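Long-range contacts in probable thioesterase (Thermus thermophilus, PDB 1Z54), which probably hydrolyses fatty acyl-CoA thioesters, as a hotdog-fold member of the 4-hydroxybenzoyl-CoA thioesterase family: residues F53-L59 and F104-Q110; R78-L82 and L126-H130; I7-E13 and Y28-A32. All blocks are in the same frame, centred on the assembly; numbering follows the deposited sequence.

From the N terminus, contact 3 closes first. It brings Ile7-Glu13, at the end of edge strand 3-8, back to the long helix 24-39 through Tyr28-Ala32. Contact 1 then opens at Phe53-Leu59 and closes at Phe104-Gln110, joining strand 52-63 to strand 98-111. Contact 2 runs from Arg78-Leu82, on strand 72-82, to Leu126-His130 at the end of helix 120-129. It opens before contact 1 has closed, so these two cross along the chain, while contact 3 precedes both. All three reach the one antiparallel sheet. Contact 1 touches contact 3 where Leu59 meets Leu29; contacts 2 and 3 lie about 24 Å apart between centres.

Contact 1: residues F53-L59 and F104-Q110; sequences FFPVVEL and FTRHLCQ
Glu58 and Arg106 meet as a salt bridge on one face of an antiparallel strand pair. Glu58 OE2 takes Arg106 NH1 at 2.9 Å, on its syn side and within the guanidinium plane, though 33° out of the carboxylate plane. Arg106 NE adds a weak second bond to the same oxygen. Glu58 runs out extended, with CG anti to the backbone N (chi1 -173°), and lies alongside Arg106. Its other oxygen, OE1, sits at the edge of the Phe104 ring, 3.6 Å from CZ. Replacing Glu58 by an alanine would remove the carboxylate, and the Arg106 guanidinium would probably lose its close anionic mate and the Phe104 ring a neighbour at its edge.

The backbone sets this pair in place. Arg106 N bonds to Glu58 O at 2.8 Å. Arg106 O accepts Val57 N at 2.8 Å and, weakly, Glu58 N, which makes a classic beta bulge. Farther along, Leu108 N reaches Pro55 O, and Phe53 and Gln110 form a hydrogen-bonded pair. Val57 CG1 packs on Leu108 CG at 3.5 Å. Glu58 and Leu59 also pair with a strand of the second subunit, which continues the sheet. The ion pair therefore lies beside a subunit interface, and its charges probably offset each other.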
ATOM      1  N   PHE A  53      12.088 -12.142  15.744  1.00 21.43           N
ATOM      2  CA  PHE A  53      11.102 -11.186  15.246  1.00 22.42           C
ATOM      3  C   PHE A  53      10.430 -10.372  16.347  1.00 21.52           C
ATOM      4  O   PHE A  53      10.317 -10.817  17.487  1.00 21.00           O
ATOM      5  CB  PHE A  53      10.018 -11.934  14.459  1.00 23.50           C
ATOM      6  CG  PHE A  53      10.564 -12.931  13.477  1.00 26.22           C
ATOM      7  CD1 PHE A  53      10.957 -12.537  12.205  1.00 28.01           C
ATOM      8  CD2 PHE A  53      10.718 -14.265  13.844  1.00 27.40           C
ATOM      9  CE1 PHE A  53      11.499 -13.455  11.301  1.00 28.22           C
ATOM     10  CE2 PHE A  53      11.259 -15.191  12.954  1.00 29.87           C
ATOM     11  CZ  PHE A  53      11.651 -14.785  11.675  1.00 29.17           C
ATOM     12  N   PHE A  54       9.980  -9.178  15.983  1.00 21.34           N
ATOM     13  CA  PHE A  54       9.278  -8.291  16.901  1.00 20.99           C
ATOM     14  C   PHE A  54       7.913  -8.004  16.302  1.00 20.58           C
ATOM     15  O   PHE A  54       7.620  -6.874  15.928  1.00 22.07           O
ATOM     16  CB  PHE A  54      10.031  -6.972  17.067  1.00 21.68           C
ATOM     17  CG  PHE A  54      11.331  -7.103  17.805  1.00 22.42           C
ATOM     18  CD1 PHE A  54      12.408  -6.288  17.485  1.00 22.48           C
ATOM     19  CD2 PHE A  54      11.480  -8.037  18.823  1.00 20.79           C
ATOM     20  CE1 PHE A  54      13.613  -6.400  18.164  1.00 23.00           C
ATOM     21  CE2 PHE A  54      12.684  -8.155  19.506  1.00 22.02           C
ATOM     22  CZ  PHE A  54      13.752  -7.335  19.174  1.00 23.31           C
ATOM     23  N   PRO A  55       7.061  -9.031  16.182  1.00 19.72           N
ATOM     24  CA  PRO A  55       5.733  -8.795  15.610  1.00 19.68           C
ATOM     25  C   PRO A  55       4.889  -7.841  16.459  1.00 19.06           C
ATOM     26  O   PRO A  55       5.038  -7.776  17.691  1.00 17.15           O
ATOM     27  CB  PRO A  55       5.140 -10.202  15.535  1.00 20.51           C
ATOM     28  CG  PRO A  55       5.768 -10.885  16.705  1.00 20.47           C
ATOM     29  CD  PRO A  55       7.210 -10.436  16.602  1.00 20.30           C
ATOM     30  N   VAL A  56       4.014  -7.102  15.782  1.00 15.81           N
ATOM     31  CA  VAL A  56       3.122  -6.138  16.409  1.00 15.20           C
ATOM     32  C   VAL A  56       1.912  -6.850  16.999  1.00 16.77           C
ATOM     33  O   VAL A  56       1.223  -7.586  16.298  1.00 14.40           O
ATOM     34  CB  VAL A  56       2.612  -5.105  15.369  1.00 18.00           C
ATOM     35  CG1 VAL A  56       1.597  -4.155  16.016  1.00 14.44           C
ATOM     36  CG2 VAL A  56       3.788  -4.337  14.779  1.00 15.67           C
ATOM     37  N   VAL A  57       1.661  -6.650  18.290  1.00 16.82           N
ATOM     38  CA  VAL A  57       0.498  -7.277  18.912  1.00 17.19           C
ATOM     39  C   VAL A  57      -0.577  -6.233  19.163  1.00 14.57           C
ATOM     40  O   VAL A  57      -1.741  -6.563  19.348  1.00 10.54           O
ATOM     41  CB  VAL A  57       0.855  -7.994  20.227  1.00 17.78           C
ATOM     42  CG1 VAL A  57       1.733  -9.189  19.925  1.00 19.31           C
ATOM     43  CG2 VAL A  57       1.549  -7.040  21.176  1.00 16.81           C
ATOM     44  N   GLU A  58      -0.180  -4.965  19.177  1.00 15.60           N
ATOM     45  CA  GLU A  58      -1.154  -3.891  19.353  1.00 17.28           C
ATOM     46  C   GLU A  58      -0.668  -2.573  18.774  1.00 16.93           C
ATOM     47  O   GLU A  58       0.501  -2.217  18.899  1.00 14.37           O
ATOM     48  CB  GLU A  58      -1.520  -3.681  20.824  1.00 16.58           C
ATOM     49  CG  GLU A  58      -2.658  -2.677  20.983  1.00 18.34           C
ATOM     50  CD  GLU A  58      -2.951  -2.330  22.424  1.00 22.65           C
ATOM     51  OE1 GLU A  58      -3.887  -1.532  22.658  1.00 20.64           O
ATOM     52  OE2 GLU A  58      -2.246  -2.850  23.318  1.00 21.89           O
ATOM     53  N   LEU A  59      -1.585  -1.855  18.142  1.00 17.41           N
ATOM     54  CA  LEU A  59      -1.274  -0.569  17.534  1.00 19.21           C
ATOM     55  C   LEU A  59      -2.282   0.459  18.031  1.00 19.15           C
ATOM     56  O   LEU A  59      -3.444   0.136  18.287  1.00 19.66           O
ATOM     57  CB  LEU A  59      -1.356  -0.672  16.005  1.00 19.85           C
ATOM     58  CG  LEU A  59      -1.372   0.634  15.199  1.00 24.16           C
ATOM     59  CD1 LEU A  59      -0.016   1.325  15.297  1.00 23.14           C
ATOM     60  CD2 LEU A  59      -1.703   0.328  13.737  1.00 23.69           C
ATOM     61  N   PHE A 104       1.577   4.310  19.424  1.00 17.37           N
ATOM     62  CA  PHE A 104       2.445   3.319  20.025  1.00 19.63           C
ATOM     63  C   PHE A 104       2.251   1.966  19.360  1.00 19.21           C
ATOM     64  O   PHE A 104       1.250   1.722  18.690  1.00 20.11           O
ATOM     65  CB  PHE A 104       2.117   3.196  21.520  1.00 19.32           C
ATOM     66  CG  PHE A 104       0.799   2.519  21.789  1.00 20.53           C
ATOM     67  CD1 PHE A 104       0.723   1.136  21.904  1.00 18.78           C
ATOM     68  CD2 PHE A 104      -0.378   3.264  21.868  1.00 19.15           C
ATOM     69  CE1 PHE A 104      -0.510   0.498  22.087  1.00 21.80           C
ATOM     70  CE2 PHE A 104      -1.617   2.641  22.050  1.00 20.18           C
ATOM     71  CZ  PHE A 104      -1.686   1.254  22.160  1.00 15.88           C
ATOM     72  N   THR A 105       3.226   1.094  19.550  1.00 18.29           N
ATOM     73  CA  THR A 105       3.146  -0.251  19.026  1.00 20.57           C
ATOM     74  C   THR A 105       3.692  -1.166  20.101  1.00 21.54           C
ATOM     75  O   THR A 105       4.801  -0.967  20.612  1.00 20.75           O
ATOM     76  CB  THR A 105       3.973  -0.445  17.735  1.00 20.43           C
ATOM     77  OG1 THR A 105       5.309   0.015  17.948  1.00 18.52           O
ATOM     78  CG2 THR A 105       3.341   0.304  16.568  1.00 17.61           C
ATOM     79  N   ARG A 106       2.882  -2.149  20.462  1.00 21.52           N
ATOM     80  CA  ARG A 106       3.254  -3.128  21.463  1.00 24.01           C
ATOM     81  C   ARG A 106       3.754  -4.337  20.685  1.00 23.58           C
ATOM     82  O   ARG A 106       3.131  -4.752  19.708  1.00 23.43           O
ATOM     83  CB  ARG A 106       2.024  -3.505  22.292  1.00 26.41           C
ATOM     84  CG  ARG A 106       2.297  -4.418  23.460  1.00 29.61           C
ATOM     85  CD  ARG A 106       2.049  -3.675  24.759  1.00 35.87           C
ATOM     86  NE  ARG A 106       0.713  -3.081  24.793  1.00 37.78           N
ATOM     87  CZ  ARG A 106       0.321  -2.184  25.694  1.00 41.26           C
ATOM     88  NH1 ARG A 106      -0.912  -1.692  25.657  1.00 40.24           N
ATOM     89  NH2 ARG A 106       1.165  -1.778  26.637  1.00 41.10           N
ATOM     90  N   HIS A 107       4.881  -4.897  21.107  1.00 22.69           N
ATOM     91  CA  HIS A 107       5.433  -6.058  20.422  1.00 20.02           C
ATOM     92  C   HIS A 107       5.740  -7.209  21.364  1.00 21.44           C
ATOM     93  O   HIS A 107       5.965  -7.021  22.558  1.00 20.93           O
ATOM     94  CB  HIS A 107       6.748  -5.709  19.719  1.00 16.43           C
ATOM     95  CG  HIS A 107       6.639  -4.636  18.686  1.00 15.93           C
ATOM     96  ND1 HIS A 107       6.474  -3.306  19.006  1.00 17.95           N
ATOM     97  CD2 HIS A 107       6.727  -4.692  17.335  1.00 13.28           C
ATOM     98  CE1 HIS A 107       6.471  -2.586  17.897  1.00 16.19           C
ATOM     99  NE2 HIS A 107       6.623  -3.403  16.869  1.00 16.43           N
ATOM    100  N   LEU A 108       5.746  -8.411  20.807  1.00 22.20           N
ATOM    101  CA  LEU A 108       6.128  -9.598  21.547  1.00 23.37           C
ATOM    102  C   LEU A 108       7.384  -9.988  20.784  1.00 23.13           C
ATOM    103  O   LEU A 108       7.673  -9.409  19.731  1.00 19.83           O
ATOM    104  CB  LEU A 108       5.079 -10.709  21.429  1.00 23.43           C
ATOM    105  CG  LEU A 108       3.863 -10.630  22.354  1.00 25.46           C
ATOM    106  CD1 LEU A 108       2.998 -11.864  22.120  1.00 25.57           C
ATOM    107  CD2 LEU A 108       4.300 -10.562  23.821  1.00 26.43           C
ATOM    108  N   CYS A 109       8.144 -10.943  21.303  1.00 23.48           N
ATOM    109  CA  CYS A 109       9.346 -11.367  20.606  1.00 25.24           C
ATOM    110  C   CYS A 109       9.159 -12.797  20.150  1.00 26.57           C
ATOM    111  O   CYS A 109       8.792 -13.668  20.939  1.00 25.25           O
ATOM    112  CB  CYS A 109      10.580 -11.262  21.507  1.00 25.78           C
ATOM    113  SG  CYS A 109      12.127 -11.784  20.692  1.00 25.70           S
ATOM    114  N   GLN A 110       9.395 -13.034  18.867  1.00 28.36           N
ATOM    115  CA  GLN A 110       9.245 -14.368  18.313  1.00 31.93           C
ATOM    116  C   GLN A 110      10.590 -14.897  17.838  1.00 32.43           C
ATOM    117  O   GLN A 110      11.308 -14.230  17.095  1.00 32.76           O
ATOM    118  CB  GLN A 110       8.256 -14.340  17.148  1.00 33.10           C
ATOM    119  CG  GLN A 110       7.894 -15.705  16.585  1.00 35.36           C
ATOM    120  CD  GLN A 110       6.862 -15.609  15.476  1.00 35.53           C
ATOM    121  OE1 GLN A 110       5.785 -15.040  15.663  1.00 36.03           O
ATOM    122  NE2 GLN A 110       7.183 -16.169  14.317  1.00 36.30           N
TER

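Contact 2: residues R78-L82 and L126-H130; sequences RLAEL and LSVLH
His130 and Leu82 make the aromatic part of this contact. Leu82 CB lies over one face of the imidazole, 3.9 Å from the ring centroid and 24° off its normal. This is a CH-pi contact. The backbone of Leu82 lies over the ring too, with its N 3.6 Å from His130 CE1. His130 reaches the strand with CG anti to its own backbone N (chi1 175°).

The ring edge meets backbone oxygens. Ala80 O is 3.3 Å from His130 CE1, and Leu79 O is 3.7 Å from His130 ND1. Both oxygens lie near the ring plane. These are close polar contacts, not hydrogen bonds.

In the hotdog fold, an antiparallel sheet wraps round a long central helix, here helix 24-39. The present contact adds the C-terminal helix 120-129, which ends against strand 72-82. The strand carries a classic beta bulge here, since Ala80 and Glu81 both face Leu88 of strand 86-95.

Apolar packing joins the rest. Leu79 and Leu82 both point toward the helix, and Leu126 CB is met by both. Leu79 CD2 is 4.1 Å and Leu82 CD2 4.0 Å from Leu126 CB. Leu82 and Leu126 cross at about a right angle. The same Leu82 CD2 also comes within 3.6 Å of Ser127 CA, while Ser127 OG bonds to Tyr123 O in the preceding turn.

Backbone bonds shape the helix end. Leu129 N donates to Leu126 O at 2.8 Å, and His130 N donates to Ser127 O. Beyond the two segments, Leu126 packs on Leu37 and Leu129 on Phe36, both of helix 24-39.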
ATOM      1  N   ARG A  78      10.756   6.245  20.940  1.00 20.46           N
ATOM      2  CA  ARG A  78      11.527   5.812  22.081  1.00 24.25           C
ATOM      3  C   ARG A  78      10.954   4.504  22.568  1.00 22.67           C
ATOM      4  O   ARG A  78       9.803   4.168  22.276  1.00 22.48           O
ATOM      5  CB  ARG A  78      11.484   6.867  23.190  1.00 27.74           C
ATOM      6  CG  ARG A  78      10.179   6.946  23.952  1.00 31.17           C
ATOM      7  CD  ARG A  78      10.325   7.910  25.121  1.00 37.13           C
ATOM      8  NE  ARG A  78       9.388   7.594  26.195  1.00 40.17           N
ATOM      9  CZ  ARG A  78       8.078   7.777  26.117  1.00 41.12           C
ATOM     10  NH1 ARG A  78       7.541   8.283  25.014  1.00 42.80           N
ATOM     11  NH2 ARG A  78       7.303   7.436  27.137  1.00 41.97           N
ATOM     12  N   LEU A  79      11.770   3.749  23.285  1.00 24.30           N
ATOM     13  CA  LEU A  79      11.339   2.480  23.837  1.00 24.64           C
ATOM     14  C   LEU A  79      10.746   2.837  25.192  1.00 24.96           C
ATOM     15  O   LEU A  79      11.479   3.100  26.148  1.00 24.32           O
ATOM     16  CB  LEU A  79      12.539   1.545  23.997  1.00 24.56           C
ATOM     17  CG  LEU A  79      12.295   0.148  24.567  1.00 26.06           C
ATOM     18  CD1 LEU A  79      11.281  -0.590  23.710  1.00 26.59           C
ATOM     19  CD2 LEU A  79      13.619  -0.616  24.616  1.00 27.37           C
ATOM     20  N   ALA A  80       9.418   2.858  25.263  1.00 24.55           N
ATOM     21  CA  ALA A  80       8.723   3.207  26.498  1.00 25.44           C
ATOM     22  C   ALA A  80       8.656   2.064  27.510  1.00 25.18           C
ATOM     23  O   ALA A  80       8.678   2.291  28.717  1.00 23.66           O
ATOM     24  CB  ALA A  80       7.316   3.712  26.177  1.00 22.04           C
ATOM     25  N   GLU A  81       8.578   0.833  27.019  1.00 25.67           N
ATOM     26  CA  GLU A  81       8.507  -0.320  27.908  1.00 25.98           C
ATOM     27  C   GLU A  81       9.347  -1.470  27.368  1.00 26.02           C
ATOM     28  O   GLU A  81       9.364  -1.729  26.165  1.00 23.41           O
ATOM     29  CB  GLU A  81       7.045  -0.762  28.083  1.00 28.58           C
ATOM     30  CG  GLU A  81       6.190   0.206  28.904  1.00 31.02           C
ATOM     31  CD  GLU A  81       4.707  -0.142  28.886  1.00 33.17           C
ATOM     32  OE1 GLU A  81       4.370  -1.323  28.653  1.00 34.27           O
ATOM     33  OE2 GLU A  81       3.876   0.765  29.118  1.00 34.76           O
ATOM     34  N   LEU A  82      10.056  -2.152  28.264  1.00 25.87           N
ATOM     35  CA  LEU A  82      10.897  -3.275  27.871  1.00 25.43           C
ATOM     36  C   LEU A  82      10.906  -4.370  28.927  1.00 26.84           C
ATOM     37  O   LEU A  82      11.355  -4.149  30.053  1.00 27.83           O
ATOM     38  CB  LEU A  82      12.338  -2.806  27.634  1.00 25.32           C
ATOM     39  CG  LEU A  82      13.368  -3.927  27.411  1.00 24.15           C
ATOM     40  CD1 LEU A  82      13.139  -4.541  26.045  1.00 21.91           C
ATOM     41  CD2 LEU A  82      14.789  -3.381  27.519  1.00 21.25           C
ATOM     42  N   LEU A 126      19.010  -3.177  24.095  1.00 22.44           N
ATOM     43  CA  LEU A 126      17.769  -2.427  24.221  1.00 22.89           C
ATOM     44  C   LEU A 126      17.649  -1.828  25.621  1.00 23.29           C
ATOM     45  O   LEU A 126      17.127  -0.724  25.791  1.00 24.34           O
ATOM     46  CB  LEU A 126      16.562  -3.336  23.935  1.00 21.61           C
ATOM     47  CG  LEU A 126      16.407  -3.857  22.497  1.00 23.37           C
ATOM     48  CD1 LEU A 126      15.252  -4.838  22.413  1.00 22.40           C
ATOM     49  CD2 LEU A 126      16.173  -2.684  21.548  1.00 24.47           C
ATOM     50  N   SER A 127      18.136  -2.554  26.620  1.00 23.53           N
ATOM     51  CA  SER A 127      18.059  -2.082  28.002  1.00 25.42           C
ATOM     52  C   SER A 127      18.682  -0.703  28.158  1.00 26.32           C
ATOM     53  O   SER A 127      18.174   0.136  28.899  1.00 27.10           O
ATOM     54  CB  SER A 127      18.757  -3.062  28.951  1.00 24.98           C
ATOM     55  OG  SER A 127      17.987  -4.236  29.144  1.00 26.26           O
ATOM     56  N   VAL A 128      19.781  -0.466  27.452  1.00 25.25           N
ATOM     57  CA  VAL A 128      20.457   0.821  27.539  1.00 27.49           C
ATOM     58  C   VAL A 128      19.528   1.951  27.112  1.00 28.05           C
ATOM     59  O   VAL A 128      19.649   3.077  27.593  1.00 27.42           O
ATOM     60  CB  VAL A 128      21.710   0.868  26.635  1.00 27.01           C
ATOM     61  CG1 VAL A 128      22.475   2.161  26.880  1.00 28.36           C
ATOM     62  CG2 VAL A 128      22.597  -0.336  26.900  1.00 27.57           C
ATOM     63  N   LEU A 129      18.595   1.640  26.214  1.00 27.79           N
ATOM     64  CA  LEU A 129      17.658   2.632  25.693  1.00 27.86           C
ATOM     65  C   LEU A 129      16.371   2.773  26.505  1.00 28.76           C
ATOM     66  O   LEU A 129      15.621   3.732  26.320  1.00 27.85           O
ATOM     67  CB  LEU A 129      17.310   2.288  24.246  1.00 27.69           C
ATOM     68  CG  LEU A 129      18.502   2.144  23.293  1.00 28.30           C
ATOM     69  CD1 LEU A 129      18.026   1.550  21.973  1.00 28.62           C
ATOM     70  CD2 LEU A 129      19.166   3.497  23.075  1.00 27.23           C
ATOM     71  N   HIS A 130      16.119   1.814  27.392  1.00 29.22           N
ATOM     72  CA  HIS A 130      14.924   1.826  28.233  1.00 28.51           C
ATOM     73  C   HIS A 130      15.213   2.385  29.622  1.00 28.67           C
ATOM     74  O   HIS A 130      16.153   1.951  30.295  1.00 25.71           O
ATOM     75  CB  HIS A 130      14.360   0.406  28.375  1.00 28.68           C
ATOM     76  CG  HIS A 130      13.192   0.307  29.313  1.00 29.19           C
ATOM     77  ND1 HIS A 130      12.033   1.038  29.141  1.00 28.61           N
ATOM     78  CD2 HIS A 130      12.998  -0.451  30.418  1.00 27.01           C
ATOM     79  CE1 HIS A 130      11.178   0.732  30.099  1.00 27.71           C
ATOM     80  NE2 HIS A 130      11.736  -0.170  30.887  1.00 27.55           N
TER

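Contact 3: residues I7-E13 and Y28-A32; sequences IKVRYAE and YLEAA
The long helix 24-39 of the hotdog fold is joined here to the end of edge strand 3-8 and to the 3-10 turn at 11-13. Tyr28 on the helix carries most of the contact. Tyr28 OH donates to Glu13 OE1 at 2.6 Å. Glu13 and Tyr28 approach from opposite directions, and the carboxylate and ring planes stand 62° apart. The oxygen lies at the edge of the ring, near its plane.

Glu13 OE1 has a second donor, the backbone N of Arg10, at 2.8 Å. The two donors reach it from opposite faces of the carboxylate, so this buried oxygen is held by two bonds. The Tyr28 hydroxyl also rests against Val9, with CG2 at 3.7 Å from OH.

Ile7 supplies the apolar half. Its CG2 lies over one face of the Tyr28 ring, 4.2 Å from the centroid and 23° off the normal, a CH-pi contact offset toward the rim. Ile7 CG1 stands anti to the carbonyl carbon (chi1 -66°), and this branch carries CD1 to the helix. There CD1 sits 3.7 Å from Tyr28 O and 4.0 Å from Ala31 CB. The aromatic ring is thus covered on one face by a methyl while its hydroxyl is fixed by a carboxylate.

The other oxygen, Glu13 OE2, stays beside the Tyr28 ring and forms a salt bridge with Arg10 NH1 of the third subunit. Arg10 NH1 of this chain makes the reciprocal salt bridge to Glu13 OE2 of that subunit. Within the chain, Ile7 packs on Val73 of strand 72-82, next to strand 3-8 in the sheet. One turn on from Tyr28, Ala32 rests on Val75 and Thr77 of that strand. Leu29, the next residue after Tyr28, packs on Leu59 and Leu61 of strand 52-63.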
ATOM      1  N   ILE A   7      10.651  11.670   7.243  1.00 19.89           N
ATOM      2  CA  ILE A   7       9.974  10.951   6.170  1.00 17.63           C
ATOM      3  C   ILE A   7       9.290  11.907   5.206  1.00 16.13           C
ATOM      4  O   ILE A   7       8.403  12.669   5.595  1.00 15.58           O
ATOM      5  CB  ILE A   7       8.917   9.967   6.743  1.00 18.04           C
ATOM      6  CG1 ILE A   7       9.611   8.865   7.548  1.00 16.28           C
ATOM      7  CG2 ILE A   7       8.096   9.357   5.618  1.00 15.78           C
ATOM      8  CD1 ILE A   7       8.652   7.854   8.172  1.00 14.72           C
ATOM      9  N   LYS A   8       9.713  11.874   3.948  1.00 16.96           N
ATOM     10  CA  LYS A   8       9.107  12.719   2.926  1.00 18.28           C
ATOM     11  C   LYS A   8       7.828  12.033   2.442  1.00 17.65           C
ATOM     12  O   LYS A   8       7.871  10.904   1.950  1.00 16.81           O
ATOM     13  CB  LYS A   8      10.072  12.905   1.760  1.00 19.32           C
ATOM     14  CG  LYS A   8       9.561  13.811   0.652  1.00 22.25           C
ATOM     15  CD  LYS A   8      10.645  14.027  -0.395  1.00 25.82           C
ATOM     16  CE  LYS A   8      10.147  14.823  -1.582  1.00 27.91           C
ATOM     17  NZ  LYS A   8      11.268  15.195  -2.507  1.00 32.92           N
ATOM     18  N   VAL A   9       6.692  12.709   2.594  1.00 16.40           N
ATOM     19  CA  VAL A   9       5.421  12.136   2.167  1.00 17.44           C
ATOM     20  C   VAL A   9       5.434  11.786   0.688  1.00 16.84           C
ATOM     21  O   VAL A   9       5.914  12.556  -0.143  1.00 17.34           O
ATOM     22  CB  VAL A   9       4.240  13.094   2.419  1.00 16.25           C
ATOM     23  CG1 VAL A   9       2.950  12.491   1.836  1.00 12.66           C
ATOM     24  CG2 VAL A   9       4.083  13.336   3.912  1.00 17.01           C
ATOM     25  N   ARG A  10       4.913  10.612   0.367  1.00 18.48           N
ATOM     26  CA  ARG A  10       4.842  10.168  -1.015  1.00 19.17           C
ATOM     27  C   ARG A  10       3.421  10.385  -1.551  1.00 19.90           C
ATOM     28  O   ARG A  10       2.437  10.221  -0.827  1.00 18.84           O
ATOM     29  CB  ARG A  10       5.274   8.697  -1.108  1.00 22.02           C
ATOM     30  CG  ARG A  10       6.758   8.557  -1.483  1.00 25.71           C
ATOM     31  CD  ARG A  10       7.607   7.707  -0.529  1.00 25.11           C
ATOM     32  NE  ARG A  10       7.259   6.296  -0.551  1.00 23.05           N
ATOM     33  CZ  ARG A  10       8.117   5.302  -0.326  1.00 20.79           C
ATOM     34  NH1 ARG A  10       7.696   4.045  -0.362  1.00 13.06           N
ATOM     35  NH2 ARG A  10       9.396   5.554  -0.088  1.00 22.23           N
ATOM     36  N   TYR A  11       3.333  10.785  -2.817  1.00 19.50           N
ATOM     37  CA  TYR A  11       2.059  11.057  -3.472  1.00 19.00           C
ATOM     38  C   TYR A  11       1.081   9.895  -3.293  1.00 18.56           C
ATOM     39  O   TYR A  11      -0.086  10.097  -2.954  1.00 17.22           O
ATOM     40  CB  TYR A  11       2.287  11.306  -4.966  1.00 19.50           C
ATOM     41  CG  TYR A  11       1.133  11.993  -5.655  1.00 22.43           C
ATOM     42  CD1 TYR A  11       0.956  13.373  -5.543  1.00 23.96           C
ATOM     43  CD2 TYR A  11       0.195  11.264  -6.389  1.00 23.68           C
ATOM     44  CE1 TYR A  11      -0.123  14.012  -6.139  1.00 26.35           C
ATOM     45  CE2 TYR A  11      -0.895  11.894  -6.992  1.00 26.98           C
ATOM     46  CZ  TYR A  11      -1.047  13.268  -6.860  1.00 28.14           C
ATOM     47  OH  TYR A  11      -2.132  13.897  -7.428  1.00 31.22           O
ATOM     48  N   ALA A  12       1.569   8.679  -3.523  1.00 16.63           N
ATOM     49  CA  ALA A  12       0.755   7.473  -3.393  1.00 15.65           C
ATOM     50  C   ALA A  12       0.101   7.320  -2.022  1.00 15.49           C
ATOM     51  O   ALA A  12      -0.909   6.636  -1.891  1.00 16.39           O
ATOM     52  CB  ALA A  12       1.612   6.242  -3.688  1.00 15.11           C
ATOM     53  N   GLU A  13       0.672   7.958  -1.004  1.00 14.46           N
ATOM     54  CA  GLU A  13       0.146   7.850   0.353  1.00 15.91           C
ATOM     55  C   GLU A  13      -1.011   8.809   0.689  1.00 16.50           C
ATOM     56  O   GLU A  13      -1.625   8.695   1.743  1.00 16.65           O
ATOM     57  CB  GLU A  13       1.312   8.013   1.347  1.00 17.03           C
ATOM     58  CG  GLU A  13       2.507   7.122   0.972  1.00 15.80           C
ATOM     59  CD  GLU A  13       3.747   7.352   1.822  1.00 14.75           C
ATOM     60  OE1 GLU A  13       4.079   8.520   2.096  1.00 14.74           O
ATOM     61  OE2 GLU A  13       4.405   6.358   2.197  1.00 12.54           O
ATOM     62  N   TYR A  28       4.746   4.584   8.630  1.00 10.70           N
ATOM     63  CA  TYR A  28       5.686   5.620   9.061  1.00 12.38           C
ATOM     64  C   TYR A  28       6.245   5.221  10.426  1.00 11.82           C
ATOM     65  O   TYR A  28       7.434   5.383  10.686  1.00 14.59           O
ATOM     66  CB  TYR A  28       4.985   6.971   9.196  1.00 11.41           C
ATOM     67  CG  TYR A  28       4.579   7.643   7.904  1.00  9.62           C
ATOM     68  CD1 TYR A  28       3.847   8.834   7.933  1.00 11.23           C
ATOM     69  CD2 TYR A  28       4.932   7.121   6.659  1.00  9.16           C
ATOM     70  CE1 TYR A  28       3.477   9.485   6.768  1.00 10.43           C
ATOM     71  CE2 TYR A  28       4.564   7.773   5.477  1.00  9.19           C
ATOM     72  CZ  TYR A  28       3.836   8.962   5.545  1.00 10.05           C
ATOM     73  OH  TYR A  28       3.483   9.668   4.405  1.00  7.23           O
ATOM     74  N   LEU A  29       5.385   4.698  11.298  1.00 12.63           N
ATOM     75  CA  LEU A  29       5.827   4.257  12.622  1.00 12.14           C
ATOM     76  C   LEU A  29       6.839   3.118  12.490  1.00 14.09           C
ATOM     77  O   LEU A  29       7.825   3.060  13.225  1.00 11.87           O
ATOM     78  CB  LEU A  29       4.639   3.772  13.468  1.00 12.17           C
ATOM     79  CG  LEU A  29       3.562   4.809  13.829  1.00 14.62           C
ATOM     80  CD1 LEU A  29       2.663   4.261  14.924  1.00 12.15           C
ATOM     81  CD2 LEU A  29       4.223   6.100  14.305  1.00 13.01           C
ATOM     82  N   GLU A  30       6.573   2.203  11.563  1.00 14.33           N
ATOM     83  CA  GLU A  30       7.457   1.069  11.338  1.00 14.24           C
ATOM     84  C   GLU A  30       8.818   1.548  10.836  1.00 12.52           C
ATOM     85  O   GLU A  30       9.853   1.079  11.293  1.00 11.99           O
ATOM     86  CB  GLU A  30       6.828   0.099  10.328  1.00 12.96           C
ATOM     87  CG  GLU A  30       7.720  -1.093   9.940  1.00 12.49           C
ATOM     88  CD  GLU A  30       7.040  -2.037   8.943  1.00 11.29           C
ATOM     89  OE1 GLU A  30       6.605  -3.139   9.346  1.00 10.04           O
ATOM     90  OE2 GLU A  30       6.927  -1.661   7.756  1.00 10.73           O
ATOM     91  N   ALA A  31       8.810   2.488   9.899  1.00 11.97           N
ATOM     92  CA  ALA A  31      10.059   3.016   9.363  1.00 12.90           C
ATOM     93  C   ALA A  31      10.889   3.630  10.492  1.00 13.63           C
ATOM     94  O   ALA A  31      12.098   3.399  10.573  1.00 11.99           O
ATOM     95  CB  ALA A  31       9.768   4.061   8.288  1.00 12.85           C
ATOM     96  N   ALA A  32      10.230   4.395  11.365  1.00 14.04           N
ATOM     97  CA  ALA A  32      10.896   5.044  12.494  1.00 14.99           C
ATOM     98  C   ALA A  32      11.410   4.001  13.474  1.00 16.06           C
ATOM     99  O   ALA A  32      12.530   4.105  13.974  1.00 15.19           O
ATOM    100  CB  ALA A  32       9.933   5.989  13.199  1.00 14.22           C
TER